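PDB 6HU8: transcriptional regulator ComR from Streptococcus vestibularis F0396, which probably binds DNA through a helix-turn-helix domain and, as a competence regulator of the RNPP family, probably responds to a signalling peptide through its TPR domain. Local coordinates for residues L164-Y169 against F207-A212; K177-K182 against I218-F223; G215-I218 against F223-F226. All coordinates share one frame; numbering follows the deposited sequence.

How the interactions relate
All three contacts gather on helix 200-219 of the TPR region, an array of helices with no strand. Interaction 1 meets it midway along its length, pairing it with helix 160-173. Interactions 2 and 3 lie at its C-terminal end, their centres about 15 and 14 Å from that of interaction 1. Those two are only about 8 Å apart centre to centre and share Ile-218 and Phe-223: interaction 2 ties the helix end to the loop before helix 181-192, and interaction 3 folds the following turn back onto it. Lys-181 NZ and Lys-224 NZ approach to 3.8 Å, and both make long, weak ion pairs with Asp-185.

Interaction 1 of 3, residues L164-Y169 against F207-A212; sequences LVIDYY and FNDLMA
Asp-167 and Asp-209 turn their carboxylates into the same gap between two helices, and no hydrogen bond joins them. The two flat groups are far from coplanar, their planes 73° apart. OD1 of Asp-209 does most of the touching: it lies 3.2 Å from Asp-167 CB and 3.3 Å from Asp-167 CG, so it presses against the base of the other side chain instead of meeting its oxygens head on. The like charges nevertheless stay close, with Asp-167 OD1 and Asp-209 OD1 3.6 Å apart. The first torsion of Asp-167, -150° and so only roughly anti, leaves OD2 beside Asn-208, 4.4 Å from Asn-208 CB.

The other oxygen of Asp-209 faces a hydrocarbon. Ile-166 runs across the aspartate at about a right angle, and its CG2 branch approaches Asp-209 OD2 at 3.5 Å. Isoleucine suits this buried place because it packs on Val-152 and Ile-187 while CG2 faces the aspartate, although it offers the oxygen no proton. Asp-209 is buried and Asp-167 partly exposed, so their proximity would probably favour proton uptake by one of them.

The helices run nearly parallel, their local axes 9.4 Å apart and 22° from alignment, as expected of alternate members in a stack of antiparallel helices such as a TPR array. Helix 181-192 lies between them in the chain and touches both, through Ile-187 on Ile-166 and Val-191 on Leu-210. Helices 139-152 and 117-131 pack against segment 164-169, while helix 226-240 packs against segment 207-212 through Phe-207 and Leu-210.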
ATOM      1  N   LEU A 164       1.189  -1.189   0.072  1.00 34.57           N
ATOM      2  CA  LEU A 164       0.406  -0.336  -0.809  1.00 32.83           C
ATOM      3  C   LEU A 164      -0.874  -1.047  -1.281  1.00 37.00           C
ATOM      4  O   LEU A 164      -1.912  -0.412  -1.433  1.00 35.57           O
ATOM      5  CB  LEU A 164       1.256   0.134  -1.990  1.00 36.67           C
ATOM      6  CG  LEU A 164       2.362   1.107  -1.548  1.00 41.40           C
ATOM      7  CD1 LEU A 164       3.297   1.458  -2.692  1.00 46.76           C
ATOM      8  CD2 LEU A 164       1.781   2.366  -0.954  1.00 37.37           C
ATOM      9  N   VAL A 165      -0.802  -2.353  -1.527  1.00 36.23           N
ATOM     10  CA  VAL A 165      -2.018  -3.115  -1.808  1.00 36.95           C
ATOM     11  C   VAL A 165      -2.970  -2.971  -0.616  1.00 35.90           C
ATOM     12  O   VAL A 165      -4.184  -2.774  -0.768  1.00 35.89           O
ATOM     13  CB  VAL A 165      -1.711  -4.611  -2.065  1.00 35.41           C
ATOM     14  CG1 VAL A 165      -3.002  -5.415  -2.131  1.00 34.16           C
ATOM     15  CG2 VAL A 165      -0.872  -4.788  -3.348  1.00 31.16           C
ATOM     16  N   ILE A 166      -2.405  -3.076   0.577  1.00 35.25           N
ATOM     17  CA  ILE A 166      -3.190  -2.964   1.805  1.00 38.79           C
ATOM     18  C   ILE A 166      -3.778  -1.554   1.926  1.00 38.53           C
ATOM     19  O   ILE A 166      -4.883  -1.370   2.440  1.00 41.02           O
ATOM     20  CB  ILE A 166      -2.336  -3.309   3.050  1.00 37.16           C
ATOM     21  CG1 ILE A 166      -2.014  -4.803   3.057  1.00 36.95           C
ATOM     22  CG2 ILE A 166      -3.065  -2.917   4.350  1.00 38.61           C
ATOM     23  CD1 ILE A 166      -1.091  -5.239   4.176  1.00 38.94           C
ATOM     24  N   ASP A 167      -3.055  -0.557   1.430  1.00 35.00           N
ATOM     25  CA  ASP A 167      -3.611   0.789   1.360  1.00 37.50           C
ATOM     26  C   ASP A 167      -4.864   0.815   0.458  1.00 39.31           C
ATOM     27  O   ASP A 167      -5.900   1.391   0.832  1.00 35.63           O
ATOM     28  CB  ASP A 167      -2.553   1.767   0.848  1.00 39.91           C
ATOM     29  CG  ASP A 167      -2.739   3.163   1.387  1.00 45.73           C
ATOM     30  OD1 ASP A 167      -3.744   3.407   2.095  1.00 46.90           O
ATOM     31  OD2 ASP A 167      -1.870   4.011   1.098  1.00 47.19           O
ATOM     32  N   TYR A 168      -4.778   0.175  -0.710  1.00 37.45           N
ATOM     33  CA  TYR A 168      -5.903   0.141  -1.655  1.00 38.11           C
ATOM     34  C   TYR A 168      -7.102  -0.582  -1.040  1.00 39.66           C
ATOM     35  O   TYR A 168      -8.268  -0.217  -1.280  1.00 37.75           O
ATOM     36  CB  TYR A 168      -5.496  -0.541  -2.965  1.00 37.79           C
ATOM     37  CG  TYR A 168      -6.274  -0.094  -4.184  1.00 36.06           C
ATOM     38  CD1 TYR A 168      -6.542   1.256  -4.408  1.00 41.58           C
ATOM     39  CD2 TYR A 168      -6.719  -1.018  -5.131  1.00 41.64           C
ATOM     40  CE1 TYR A 168      -7.242   1.670  -5.533  1.00 42.19           C
ATOM     41  CE2 TYR A 168      -7.412  -0.616  -6.263  1.00 40.12           C
ATOM     42  CZ  TYR A 168      -7.674   0.725  -6.456  1.00 42.73           C
ATOM     43  OH  TYR A 168      -8.356   1.121  -7.579  1.00 43.69           O
ATOM     44  N   TYR A 169      -6.814  -1.611  -0.252  1.00 38.92           N
ATOM     45  CA  TYR A 169      -7.862  -2.326   0.476  1.00 38.68           C
ATOM     46  C   TYR A 169      -8.600  -1.371   1.426  1.00 43.29           C
ATOM     47  O   TYR A 169      -9.829  -1.264   1.371  1.00 41.32           O
ATOM     48  CB  TYR A 169      -7.268  -3.524   1.237  1.00 38.23           C
ATOM     49  CG  TYR A 169      -8.144  -4.026   2.375  1.00 41.81           C
ATOM     50  CD1 TYR A 169      -9.430  -4.525   2.132  1.00 41.73           C
ATOM     51  CD2 TYR A 169      -7.683  -4.011   3.689  1.00 42.90           C
ATOM     52  CE1 TYR A 169     -10.238  -4.981   3.175  1.00 43.02           C
ATOM     53  CE2 TYR A 169      -8.491  -4.459   4.746  1.00 44.29           C
ATOM     54  CZ  TYR A 169      -9.762  -4.941   4.477  1.00 44.77           C
ATOM     55  OH  TYR A 169     -10.559  -5.387   5.505  1.00 43.78           O
ATOM     56  N   PHE A 207       3.220   3.898   7.715  1.00 39.12           N
ATOM     57  CA  PHE A 207       2.584   4.964   8.468  1.00 38.81           C
ATOM     58  C   PHE A 207       1.203   5.283   7.880  1.00 38.89           C
ATOM     59  O   PHE A 207       0.226   5.436   8.614  1.00 41.96           O
ATOM     60  CB  PHE A 207       3.459   6.220   8.480  1.00 41.37           C
ATOM     61  CG  PHE A 207       2.871   7.346   9.273  1.00 36.61           C
ATOM     62  CD1 PHE A 207       3.072   7.414  10.638  1.00 39.50           C
ATOM     63  CD2 PHE A 207       2.099   8.320   8.659  1.00 37.53           C
ATOM     64  CE1 PHE A 207       2.515   8.449  11.390  1.00 42.44           C
ATOM     65  CE2 PHE A 207       1.534   9.346   9.393  1.00 38.55           C
ATOM     66  CZ  PHE A 207       1.735   9.411  10.763  1.00 43.18           C
ATOM     67  N   ASN A 208       1.124   5.373   6.557  1.00 38.13           N
ATOM     68  CA  ASN A 208      -0.135   5.715   5.904  1.00 39.84           C
ATOM     69  C   ASN A 208      -1.190   4.610   6.054  1.00 40.49           C
ATOM     70  O   ASN A 208      -2.387   4.888   6.146  1.00 38.27           O
ATOM     71  CB  ASN A 208       0.120   6.019   4.425  1.00 39.49           C
ATOM     72  CG  ASN A 208       0.743   7.384   4.222  1.00 44.49           C
ATOM     73  OD1 ASN A 208       0.509   8.296   5.016  1.00 45.54           O
ATOM     74  ND2 ASN A 208       1.539   7.535   3.165  1.00 42.42           N
ATOM     75  N   ASP A 209      -0.748   3.356   6.077  1.00 37.28           N
ATOM     76  CA  ASP A 209      -1.667   2.262   6.378  1.00 37.06           C
ATOM     77  C   ASP A 209      -2.167   2.339   7.814  1.00 37.75           C
ATOM     78  O   ASP A 209      -3.328   2.088   8.087  1.00 37.86           O
ATOM     79  CB  ASP A 209      -0.998   0.917   6.155  1.00 34.24           C
ATOM     80  CG  ASP A 209      -0.959   0.531   4.700  1.00 39.00           C
ATOM     81  OD1 ASP A 209      -1.410   1.334   3.858  1.00 38.57           O
ATOM     82  OD2 ASP A 209      -0.476  -0.573   4.411  1.00 38.31           O
ATOM     83  N   LEU A 210      -1.271   2.648   8.734  1.00 35.91           N
ATOM     84  CA  LEU A 210      -1.673   2.810  10.130  1.00 35.00           C
ATOM     85  C   LEU A 210      -2.656   3.976  10.280  1.00 36.27           C
ATOM     86  O   LEU A 210      -3.637   3.883  11.030  1.00 36.02           O
ATOM     87  CB  LEU A 210      -0.438   3.008  11.000  1.00 38.65           C
ATOM     88  CG  LEU A 210       0.388   1.740  11.218  1.00 36.60           C
ATOM     89  CD1 LEU A 210       1.742   2.080  11.782  1.00 41.42           C
ATOM     90  CD2 LEU A 210      -0.353   0.808  12.145  1.00 41.29           C
ATOM     91  N   MET A 211      -2.408   5.077   9.567  1.00 36.76           N
ATOM     92  CA  MET A 211      -3.347   6.194   9.624  1.00 34.19           C
ATOM     93  C   MET A 211      -4.723   5.758   9.147  1.00 35.47           C
ATOM     94  O   MET A 211      -5.733   6.145   9.749  1.00 36.14           O
ATOM     95  CB  MET A 211      -2.858   7.395   8.804  1.00 34.49           C
ATOM     96  CG  MET A 211      -1.709   8.197   9.478  1.00 36.89           C
ATOM     97  SD  MET A 211      -2.149   9.125  10.966  1.00 39.14           S
ATOM     98  CE  MET A 211      -2.948  10.559  10.239  1.00 30.98           C
ATOM     99  N   ALA A 212      -4.755   4.964   8.074  1.00 34.35           N
ATOM    100  CA  ALA A 212      -6.009   4.458   7.496  1.00 36.10           C
ATOM    101  C   ALA A 212      -6.786   3.590   8.484  1.00 36.51           C
ATOM    102  O   ALA A 212      -8.004   3.695   8.587  1.00 36.13           O
ATOM    103  CB  ALA A 212      -5.731   3.652   6.195  1.00 39.45           C
TER

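Interaction 2 of 3, residues K177-K182 against I218-F223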
ATOM      1  N   LYS A 177     -20.044   1.238   6.065  1.00 63.07           N
ATOM      2  CA  LYS A 177     -20.352   0.949   7.454  1.00 63.32           C
ATOM      3  C   LYS A 177     -20.456  -0.561   7.707  1.00 64.26           C
ATOM      4  O   LYS A 177     -20.305  -1.004   8.851  1.00 69.39           O
ATOM      5  CB  LYS A 177     -21.626   1.676   7.893  1.00 64.06           C
ATOM      6  CG  LYS A 177     -21.875   1.578   9.391  1.00 66.69           C
ATOM      7  CD  LYS A 177     -22.784   2.683   9.950  1.00 74.58           C
ATOM      8  CE  LYS A 177     -22.715   3.999   9.170  1.00 73.06           C
ATOM      9  NZ  LYS A 177     -23.244   5.164   9.984  1.00 65.20           N
ATOM     10  N   GLN A 178     -20.691  -1.361   6.670  1.00 58.38           N
ATOM     11  CA  GLN A 178     -20.482  -2.798   6.836  1.00 62.39           C
ATOM     12  C   GLN A 178     -19.300  -3.296   6.011  1.00 58.32           C
ATOM     13  O   GLN A 178     -19.012  -2.787   4.930  1.00 59.29           O
ATOM     14  CB  GLN A 178     -21.739  -3.598   6.505  1.00 64.41           C
ATOM     15  CG  GLN A 178     -22.338  -4.205   7.769  1.00 71.68           C
ATOM     16  CD  GLN A 178     -21.261  -4.677   8.760  1.00 75.59           C
ATOM     17  OE1 GLN A 178     -20.996  -4.019   9.774  1.00 79.17           O
ATOM     18  NE2 GLN A 178     -20.647  -5.822   8.471  1.00 74.51           N
ATOM     19  N   TYR A 179     -18.627  -4.307   6.549  1.00 53.25           N
ATOM     20  CA  TYR A 179     -17.345  -4.759   6.035  1.00 56.96           C
ATOM     21  C   TYR A 179     -17.069  -6.163   6.546  1.00 55.57           C
ATOM     22  O   TYR A 179     -17.607  -6.574   7.576  1.00 55.25           O
ATOM     23  CB  TYR A 179     -16.219  -3.796   6.462  1.00 52.95           C
ATOM     24  CG  TYR A 179     -15.974  -3.748   7.969  1.00 51.68           C
ATOM     25  CD1 TYR A 179     -16.941  -3.234   8.846  1.00 54.21           C
ATOM     26  CD2 TYR A 179     -14.783  -4.213   8.513  1.00 47.72           C
ATOM     27  CE1 TYR A 179     -16.724  -3.195  10.226  1.00 53.67           C
ATOM     28  CE2 TYR A 179     -14.554  -4.178   9.887  1.00 50.85           C
ATOM     29  CZ  TYR A 179     -15.531  -3.666  10.739  1.00 52.48           C
ATOM     30  OH  TYR A 179     -15.314  -3.634  12.097  1.00 55.64           O
ATOM     31  N   ASP A 180     -16.238  -6.897   5.820  1.00 56.08           N
ATOM     32  CA  ASP A 180     -15.813  -8.224   6.245  1.00 58.37           C
ATOM     33  C   ASP A 180     -14.917  -8.055   7.464  1.00 55.11           C
ATOM     34  O   ASP A 180     -13.737  -7.718   7.338  1.00 51.70           O
ATOM     35  CB  ASP A 180     -15.083  -8.952   5.111  1.00 55.92           C
ATOM     36  CG  ASP A 180     -14.780 -10.412   5.436  1.00 60.87           C
ATOM     37  OD1 ASP A 180     -14.544 -10.734   6.622  1.00 57.85           O
ATOM     38  OD2 ASP A 180     -14.758 -11.241   4.493  1.00 61.24           O
ATOM     39  N   LYS A 181     -15.478  -8.307   8.640  1.00 52.14           N
ATOM     40  CA  LYS A 181     -14.797  -8.012   9.887  1.00 53.72           C
ATOM     41  C   LYS A 181     -13.602  -8.924  10.105  1.00 53.14           C
ATOM     42  O   LYS A 181     -12.614  -8.516  10.708  1.00 53.82           O
ATOM     43  CB  LYS A 181     -15.771  -8.129  11.066  1.00 57.52           C
ATOM     44  CG  LYS A 181     -15.502  -7.159  12.202  1.00 57.63           C
ATOM     45  CD  LYS A 181     -16.579  -7.255  13.283  1.00 64.06           C
ATOM     46  CE  LYS A 181     -16.352  -8.456  14.199  1.00 67.56           C
ATOM     47  NZ  LYS A 181     -15.070  -8.327  14.956  1.00 66.66           N
ATOM     48  N   LYS A 182     -13.694 -10.157   9.611  1.00 54.86           N
ATOM     49  CA  LYS A 182     -12.612 -11.130   9.768  1.00 54.81           C
ATOM     50  C   LYS A 182     -11.370 -10.694   9.002  1.00 55.37           C
ATOM     51  O   LYS A 182     -10.240 -10.789   9.511  1.00 49.21           O
ATOM     52  CB  LYS A 182     -13.050 -12.522   9.297  1.00 57.49           C
ATOM     53  CG  LYS A 182     -14.184 -13.129  10.117  1.00 65.48           C
ATOM     54  CD  LYS A 182     -14.713 -14.429   9.487  1.00 66.71           C
ATOM     55  CE  LYS A 182     -16.137 -14.725   9.979  1.00 74.81           C
ATOM     56  NZ  LYS A 182     -16.691 -16.030   9.501  1.00 68.86           N
ATOM     57  N   ILE A 218     -12.312   4.319  13.892  1.00 41.94           N
ATOM     58  CA  ILE A 218     -13.277   5.304  14.386  1.00 43.21           C
ATOM     59  C   ILE A 218     -14.588   5.210  13.604  1.00 50.67           C
ATOM     60  O   ILE A 218     -15.667   5.196  14.193  1.00 49.81           O
ATOM     61  CB  ILE A 218     -12.725   6.739  14.310  1.00 43.35           C
ATOM     62  CG1 ILE A 218     -11.630   6.930  15.355  1.00 35.71           C
ATOM     63  CG2 ILE A 218     -13.809   7.751  14.559  1.00 41.89           C
ATOM     64  CD1 ILE A 218     -10.855   8.232  15.202  1.00 43.46           C
ATOM     65  N   SER A 219     -14.497   5.116  12.282  1.00 45.25           N
ATOM     66  CA  SER A 219     -15.688   5.207  11.442  1.00 50.02           C
ATOM     67  C   SER A 219     -16.440   3.873  11.337  1.00 50.04           C
ATOM     68  O   SER A 219     -17.626   3.841  11.001  1.00 55.52           O
ATOM     69  CB  SER A 219     -15.307   5.697  10.046  1.00 48.56           C
ATOM     70  OG  SER A 219     -14.500   4.729   9.394  1.00 53.72           O
ATOM     71  N   LEU A 220     -15.744   2.772  11.608  1.00 48.64           N
ATOM     72  CA  LEU A 220     -16.373   1.453  11.609  1.00 49.04           C
ATOM     73  C   LEU A 220     -16.719   1.023  13.032  1.00 52.51           C
ATOM     74  O   LEU A 220     -17.255  -0.067  13.244  1.00 51.88           O
ATOM     75  CB  LEU A 220     -15.454   0.414  10.949  1.00 47.27           C
ATOM     76  CG  LEU A 220     -15.099   0.680   9.489  1.00 49.89           C
ATOM     77  CD1 LEU A 220     -14.161  -0.404   8.951  1.00 46.86           C
ATOM     78  CD2 LEU A 220     -16.378   0.776   8.645  1.00 52.07           C
ATOM     79  N   GLU A 221     -16.407   1.896  13.990  1.00 51.78           N
ATOM     80  CA  GLU A 221     -16.551   1.619  15.418  1.00 54.71           C
ATOM     81  C   GLU A 221     -15.915   0.283  15.795  1.00 52.88           C
ATOM     82  O   GLU A 221     -16.541  -0.599  16.385  1.00 52.38           O
ATOM     83  CB  GLU A 221     -18.031   1.668  15.834  1.00 56.54           C
ATOM     84  CG  GLU A 221     -18.413   3.006  16.470  1.00 58.19           C
ATOM     85  CD  GLU A 221     -19.869   3.406  16.234  1.00 67.86           C
ATOM     86  OE1 GLU A 221     -20.707   2.529  15.917  1.00 58.98           O
ATOM     87  OE2 GLU A 221     -20.167   4.617  16.372  1.00 72.35           O
ATOM     88  N   SER A 222     -14.648   0.153  15.444  1.00 48.19           N
ATOM     89  CA  SER A 222     -13.850  -1.003  15.810  1.00 47.92           C
ATOM     90  C   SER A 222     -12.770  -0.530  16.777  1.00 47.80           C
ATOM     91  O   SER A 222     -11.597  -0.464  16.422  1.00 44.95           O
ATOM     92  CB  SER A 222     -13.239  -1.644  14.564  1.00 45.55           C
ATOM     93  OG  SER A 222     -12.390  -2.734  14.891  1.00 49.63           O
ATOM     94  N   PHE A 223     -13.168  -0.189  17.996  1.00 47.99           N
ATOM     95  CA  PHE A 223     -12.274   0.562  18.878  1.00 47.14           C
ATOM     96  C   PHE A 223     -11.243  -0.298  19.611  1.00 51.70           C
ATOM     97  O   PHE A 223     -10.322   0.244  20.248  1.00 50.38           O
ATOM     98  CB  PHE A 223     -13.097   1.376  19.880  1.00 46.14           C
ATOM     99  CG  PHE A 223     -13.751   2.587  19.273  1.00 43.93           C
ATOM    100  CD1 PHE A 223     -12.987   3.648  18.836  1.00 42.46           C
ATOM    101  CD2 PHE A 223     -15.120   2.645  19.109  1.00 48.47           C
ATOM    102  CE1 PHE A 223     -13.576   4.759  18.267  1.00 42.93           C
ATOM    103  CE2 PHE A 223     -15.714   3.749  18.539  1.00 49.96           C
ATOM    104  CZ  PHE A 223     -14.937   4.812  18.123  1.00 45.71           C
TER
HETATM  105  O   HOH W   1     -13.378  -4.717  13.639  1.00 46.47           O
HETATM  106  O   HOH W   2     -16.590  -2.784  13.946  1.00 53.12           O
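Tyr-179 reaches from the loop before helix 181-192 to Leu-220 and Ser-222 at the end of helix 200-219. Its CB already points toward the other segment; chi1 of 65° swings the ring to the leucine's side, and chi2 of -66° turns a face to it. From CG out to CZ, all six ring carbons lie 3.9 to 4.0 Å from one methyl, Leu-220 CD1, which stands 3.7 Å from the Tyr-179 ring centroid and 2° off the normal. This is a CH-pi contact placed almost exactly over the middle of the face. The rest of the leucine lies over the same face: CD2 sits above the CD1 side and Leu-220 CB, 3.9 Å from Tyr-179 CE1, above the CE1 side. CD2 of Leu-220 also rests against the backbone of Lys-177.

At the tip, Tyr-179 OH passes 3.8 Å from Ser-222 CB and makes its polar contacts through two waters lying at the ring edge, in its plane. Water 1, 2.7 Å from Tyr-179 OH, links it to Ser-222 OG. Water 2 joins OH to the backbone, donating to Leu-220 O at 2.9 Å. Each bridge has one suspiciously short leg, water 1 to OG and water 2 to OH, so the exact water positions are doubtful.

The helix end met here is a Schellman motif. Glu-221, with positive phi, is its C-prime residue; Ser-222 N bonds back to Lys-217 O, and the Glu-221 N to Ile-218 O bond is weak.

Tyrosine therefore suits a boundary position: its face gives a leucine apolar cover, while its hydroxyl is placed to reach a serine and a backbone carbonyl through waters. The join between loop and helix end is part hydrophobic and, apparently, part water-mediated.

Interaction 3 of 3, residues G215-I218 against F223-F226; sequences GLKI and FKDF
This is a local helix-to-turn contact at the bend between two consecutive helices of the TPR region: the last full turn of helix 200-219 receives a type II beta turn, Phe-223 to Phe-226, that leads into helix 226-240. The turn is closed by Phe-226 N bonding to Phe-223 O at 3.1 Å.

Lys-217 spans the bend. Its aliphatic chain runs out to the turn, then bends at the last torsion (chi4 -64°) to bring NZ to Lys-224 O at 3.0 Å. The ammonium lies in the carbonyl plane, with a C=O...N angle of 157°. NZ also donates to Ser-222 O, so two backbone carbonyls hold the polar end of this buried lysine. A long, flexible chain with a cationic tip fits here: CB packs on the edge of the Phe-226 ring, the chain carries the charge to the turn, and the ammonium serves its carbonyls.

The phenylalanines supply the apolar side, Phe-223 CE1 lying 4.1 Å from Ile-218 CG1. A polar atom also sits above the Phe-223 ring: Lys-217 O stands 4.0 Å from its plane, over the centre of one face. Phe-223 stacks on His-260, and Phe-226 on Tyr-256 of helix 246-261, the helix that also touches Ile-218. Swung opposite its backbone N (chi1 -174°), the Phe-226 ring reaches back to that isoleucine, bringing CE2 to within 3.6 Å of Ile-218 CG1.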
ATOM      1  N   GLY A 215      -8.334   5.901  11.286  1.00 37.09           N
ATOM      2  CA  GLY A 215      -9.542   6.542  10.791  1.00 35.66           C
ATOM      3  C   GLY A 215     -10.698   5.561  10.628  1.00 43.38           C
ATOM      4  O   GLY A 215     -11.857   5.892  10.918  1.00 42.59           O
ATOM      5  N   LEU A 216     -10.392   4.350  10.164  1.00 41.19           N
ATOM      6  CA  LEU A 216     -11.423   3.339   9.962  1.00 41.37           C
ATOM      7  C   LEU A 216     -11.952   2.775  11.269  1.00 43.56           C
ATOM      8  O   LEU A 216     -13.165   2.578  11.418  1.00 44.25           O
ATOM      9  CB  LEU A 216     -10.892   2.199   9.087  1.00 45.28           C
ATOM     10  CG  LEU A 216     -10.854   2.523   7.596  1.00 42.17           C
ATOM     11  CD1 LEU A 216     -10.093   1.431   6.834  1.00 40.73           C
ATOM     12  CD2 LEU A 216     -12.278   2.694   7.069  1.00 41.78           C
ATOM     13  N   LYS A 217     -11.053   2.503  12.213  1.00 40.74           N
ATOM     14  CA  LYS A 217     -11.474   2.041  13.536  1.00 41.93           C
ATOM     15  C   LYS A 217     -12.468   3.026  14.172  1.00 45.18           C
ATOM     16  O   LYS A 217     -13.403   2.608  14.872  1.00 45.31           O
ATOM     17  CB  LYS A 217     -10.262   1.817  14.452  1.00 40.39           C
ATOM     18  CG  LYS A 217      -9.487   0.527  14.138  1.00 41.05           C
ATOM     19  CD  LYS A 217      -8.613   0.085  15.299  1.00 41.27           C
ATOM     20  CE  LYS A 217      -8.313  -1.408  15.243  1.00 45.76           C
ATOM     21  NZ  LYS A 217      -9.586  -2.197  15.394  1.00 48.04           N
ATOM     22  N   ILE A 218     -12.312   4.319  13.892  1.00 41.94           N
ATOM     23  CA  ILE A 218     -13.277   5.304  14.386  1.00 43.21           C
ATOM     24  C   ILE A 218     -14.588   5.210  13.604  1.00 50.67           C
ATOM     25  O   ILE A 218     -15.667   5.196  14.193  1.00 49.81           O
ATOM     26  CB  ILE A 218     -12.725   6.739  14.310  1.00 43.35           C
ATOM     27  CG1 ILE A 218     -11.630   6.930  15.355  1.00 35.71           C
ATOM     28  CG2 ILE A 218     -13.809   7.751  14.559  1.00 41.89           C
ATOM     29  CD1 ILE A 218     -10.855   8.232  15.202  1.00 43.46           C
ATOM     30  N   PHE A 223     -13.168  -0.189  17.996  1.00 47.99           N
ATOM     31  CA  PHE A 223     -12.274   0.562  18.878  1.00 47.14           C
ATOM     32  C   PHE A 223     -11.243  -0.298  19.611  1.00 51.70           C
ATOM     33  O   PHE A 223     -10.322   0.244  20.248  1.00 50.38           O
ATOM     34  CB  PHE A 223     -13.097   1.376  19.880  1.00 46.14           C
ATOM     35  CG  PHE A 223     -13.751   2.587  19.273  1.00 43.93           C
ATOM     36  CD1 PHE A 223     -12.987   3.648  18.836  1.00 42.46           C
ATOM     37  CD2 PHE A 223     -15.120   2.645  19.109  1.00 48.47           C
ATOM     38  CE1 PHE A 223     -13.576   4.759  18.267  1.00 42.93           C
ATOM     39  CE2 PHE A 223     -15.714   3.749  18.539  1.00 49.96           C
ATOM     40  CZ  PHE A 223     -14.937   4.812  18.123  1.00 45.71           C
ATOM     41  N   LYS A 224     -11.363  -1.623  19.501  1.00 50.32           N
ATOM     42  CA  LYS A 224     -10.382  -2.507  20.130  1.00 49.65           C
ATOM     43  C   LYS A 224      -8.992  -2.246  19.549  1.00 54.10           C
ATOM     44  O   LYS A 224      -8.845  -2.084  18.338  1.00 49.30           O
ATOM     45  CB  LYS A 224     -10.764  -3.978  19.959  1.00 54.86           C
ATOM     46  CG  LYS A 224     -10.791  -4.475  18.505  1.00 56.31           C
ATOM     47  CD  LYS A 224     -10.431  -5.957  18.418  1.00 63.67           C
ATOM     48  CE  LYS A 224     -10.863  -6.566  17.085  1.00 59.53           C
ATOM     49  NZ  LYS A 224     -12.351  -6.626  16.981  1.00 65.08           N
ATOM     50  N   ASP A 225      -7.993  -2.175  20.430  1.00 54.52           N
ATOM     51  CA  ASP A 225      -6.597  -1.918  20.062  1.00 53.82           C
ATOM     52  C   ASP A 225      -6.334  -0.532  19.446  1.00 53.84           C
ATOM     53  O   ASP A 225      -5.271  -0.331  18.835  1.00 50.79           O
ATOM     54  CB  ASP A 225      -6.083  -2.993  19.087  1.00 56.34           C
ATOM     55  CG  ASP A 225      -6.024  -4.370  19.716  1.00 63.32           C
ATOM     56  OD1 ASP A 225      -5.018  -4.671  20.398  1.00 68.12           O
ATOM     57  OD2 ASP A 225      -6.986  -5.147  19.525  1.00 64.42           O
ATOM     58  N   PHE A 226      -7.265   0.417  19.600  1.00 49.84           N
ATOM     59  CA  PHE A 226      -7.087   1.723  18.955  1.00 45.14           C
ATOM     60  C   PHE A 226      -5.799   2.405  19.427  1.00 45.46           C
ATOM     61  O   PHE A 226      -5.054   2.952  18.614  1.00 42.46           O
ATOM     62  CB  PHE A 226      -8.282   2.659  19.200  1.00 44.84           C
ATOM     63  CG  PHE A 226      -8.193   3.966  18.437  1.00 43.35           C
ATOM     64  CD1 PHE A 226      -7.529   5.065  18.980  1.00 41.98           C
ATOM     65  CD2 PHE A 226      -8.761   4.092  17.179  1.00 40.72           C
ATOM     66  CE1 PHE A 226      -7.431   6.256  18.276  1.00 39.29           C
ATOM     67  CE2 PHE A 226      -8.668   5.283  16.466  1.00 37.34           C
ATOM     68  CZ  PHE A 226      -8.001   6.367  17.022  1.00 40.31           C
TER